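Local structure of uncharacterized protein (Bacteroides caccae, 4L7A) at residues V93-G98 with G115-L120. The protein is of unknown function but probably acts as a zinc-dependent metallopeptidase of the peptidase MA clan. Sequence-based numbering, arbitrary orientation.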
loop_
_atom_site.group_PDB
_atom_site.type_symbol
_atom_site.label_atom_id
_atom_site.label_comp_id
_atom_site.label_asym_id
_atom_site.label_seq_id
_atom_site.Cartn_x
_atom_site.Cartn_y
_atom_site.Cartn_z
ATOM N N VAL A 93 -0.731 9.956 -9.146
ATOM C CA VAL A 93 -0.036 9.263 -10.231
ATOM C C VAL A 93 0.577 7.955 -9.744
ATOM O O VAL A 93 1.107 7.893 -8.615
ATOM C CB VAL A 93 1.079 10.178 -10.817
ATOM C CG1 VAL A 93 1.911 9.421 -11.849
ATOM C CG2 VAL A 93 0.487 11.401 -11.477
ATOM N N ILE A 94 0.428 6.907 -10.552
ATOM C CA ILE A 94 1.072 5.612 -10.347
ATOM C C ILE A 94 1.940 5.369 -11.596
ATOM O O ILE A 94 1.452 5.599 -12.719
ATOM C CB ILE A 94 0.059 4.506 -10.116
ATOM C CG1 ILE A 94 -0.706 4.733 -8.822
ATOM C CG2 ILE A 94 0.754 3.178 -9.966
ATOM C CD1 ILE A 94 -1.975 3.918 -8.704
ATOM N N HIS A 95 3.242 5.074 -11.427
ATOM C CA HIS A 95 4.114 4.764 -12.584
ATOM C C HIS A 95 4.545 3.346 -12.412
ATOM O O HIS A 95 4.893 2.974 -11.311
ATOM C CB HIS A 95 5.410 5.554 -12.556
ATOM C CG HIS A 95 5.264 6.978 -12.956
ATOM N ND1 HIS A 95 6.345 7.831 -13.049
ATOM C CD2 HIS A 95 4.186 7.694 -13.347
ATOM C CE1 HIS A 95 5.938 9.026 -13.457
ATOM N NE2 HIS A 95 4.630 8.966 -13.648
ATOM N N LEU A 96 4.544 2.569 -13.467
ATOM C CA LEU A 96 5.173 1.257 -13.448
ATOM C C LEU A 96 6.470 1.386 -14.212
ATOM O O LEU A 96 6.497 1.960 -15.313
ATOM C CB LEU A 96 4.316 0.201 -14.121
ATOM C CG LEU A 96 2.912 0.020 -13.633
ATOM C CD1 LEU A 96 2.330 -1.240 -14.242
ATOM C CD2 LEU A 96 2.900 -0.095 -12.117
ATOM N N ILE A 97 7.541 0.879 -13.615
ATOM C CA ILE A 97 8.849 0.847 -14.240
ATOM C C ILE A 97 9.394 -0.544 -14.147
ATOM O O ILE A 97 9.270 -1.208 -13.121
ATOM C CB ILE A 97 9.822 1.822 -13.572
ATOM C CG1 ILE A 97 9.334 3.239 -13.775
ATOM C CG2 ILE A 97 11.193 1.719 -14.138
ATOM C CD1 ILE A 97 10.250 4.337 -13.058
ATOM N N GLY A 98 10.017 -1.009 -15.218
ATOM C CA GLY A 98 10.566 -2.381 -15.189
ATOM C C GLY A 98 11.887 -2.503 -14.423
ATOM O O GLY A 98 12.746 -1.640 -14.524
ATOM N N GLY A 115 -0.211 16.191 -5.176
ATOM C CA GLY A 115 -0.345 15.102 -4.210
ATOM C C GLY A 115 0.721 14.049 -4.441
ATOM O O GLY A 115 1.808 14.359 -4.916
ATOM N N LEU A 116 0.353 12.792 -4.184
ATOM C CA LEU A 116 1.285 11.692 -4.144
ATOM C C LEU A 116 1.500 11.002 -5.491
ATOM O O LEU A 116 0.534 10.718 -6.233
ATOM C CB LEU A 116 0.789 10.640 -3.149
ATOM C CG LEU A 116 1.603 9.382 -2.925
ATOM C CD1 LEU A 116 2.915 9.690 -2.265
ATOM C CD2 LEU A 116 0.805 8.483 -2.077
ATOM N N LYS A 117 2.786 10.747 -5.794
ATOM C CA LYS A 117 3.170 9.847 -6.840
ATOM C C LYS A 117 3.768 8.545 -6.263
ATOM O O LYS A 117 4.591 8.596 -5.374
ATOM C CB LYS A 117 4.169 10.528 -7.733
ATOM C CG LYS A 117 4.674 9.630 -8.852
ATOM C CD LYS A 117 5.545 10.384 -9.829
ATOM C CE LYS A 117 6.989 10.359 -9.388
ATOM N NZ LYS A 117 7.753 11.559 -9.910
ATOM N N VAL A 118 3.283 7.400 -6.719
ATOM C CA VAL A 118 3.805 6.063 -6.340
ATOM C C VAL A 118 4.382 5.413 -7.603
ATOM O O VAL A 118 3.709 5.339 -8.627
ATOM C CB VAL A 118 2.716 5.154 -5.766
ATOM C CG1 VAL A 118 3.287 3.798 -5.280
ATOM C CG2 VAL A 118 2.044 5.743 -4.556
ATOM N N THR A 119 5.604 4.939 -7.518
ATOM C CA THR A 119 6.215 4.224 -8.581
ATOM C C THR A 119 6.419 2.810 -8.131
ATOM O O THR A 119 6.937 2.590 -7.056
ATOM C CB THR A 119 7.580 4.822 -8.920
ATOM O OG1 THR A 119 7.380 6.162 -9.374
ATOM C CG2 THR A 119 8.272 4.026 -10.002
ATOM N N LEU A 120 5.999 1.852 -8.939
ATOM C CA LEU A 120 6.192 0.483 -8.634
ATOM C C LEU A 120 7.164 -0.118 -9.651
ATOM O O LEU A 120 6.957 0.002 -10.862
ATOM C CB LEU A 120 4.886 -0.261 -8.713
ATOM C CG LEU A 120 3.695 0.305 -7.949
ATOM C CD1 LEU A 120 2.499 -0.541 -8.202
ATOM C CD2 LEU A 120 4.035 0.307 -6.469
#
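Five backbone hydrogen bonds join Val-93, His-95 and Ile-97 to Leu-116, Val-118 and Leu-120 in a parallel ladder. His-95 is gripped twice: its N reaches Val-118 O at 2.9 Å, and its O takes Leu-120 N at 2.8 Å, almost in line with the carbonyl. The bond from Val-93 N to Leu-116 O is longer, 3.3 Å. CA-H groups of both strands also approach carbonyl oxygens across the gap, as Ile-94 CA does Val-118 O.

The two strands are the central pair of a mixed four-stranded sheet, with 38-40 beside 93-98 and the antiparallel 107-112 beside 115-122. Ile-94, Leu-96, Val-118 and Leu-120 share one buried face, where branched hydrocarbon chains pack without needing polar partners; Leu-96 CD2 meets Leu-120 CB at 3.9 Å, and helix 131-153 packs against Leu-120 through Tyr-138.

The face of Val-93, His-95, Lys-117 and Thr-119 mixes polar and apolar groups. Lys-117, whose CG stands opposite the backbone N (chi1 178°), sets CG beside Val-93 CG1 and carries CD over one face of the His-95 ring, offset toward the rim, a CH-pi contact suited to a long methylene chain; the chain bends at chi3 (89°). Further along, the Thr-119 methyl CG2 touches Ile-97 CD1 at 3.7 Å, while its OG1 lies against His-95 CB.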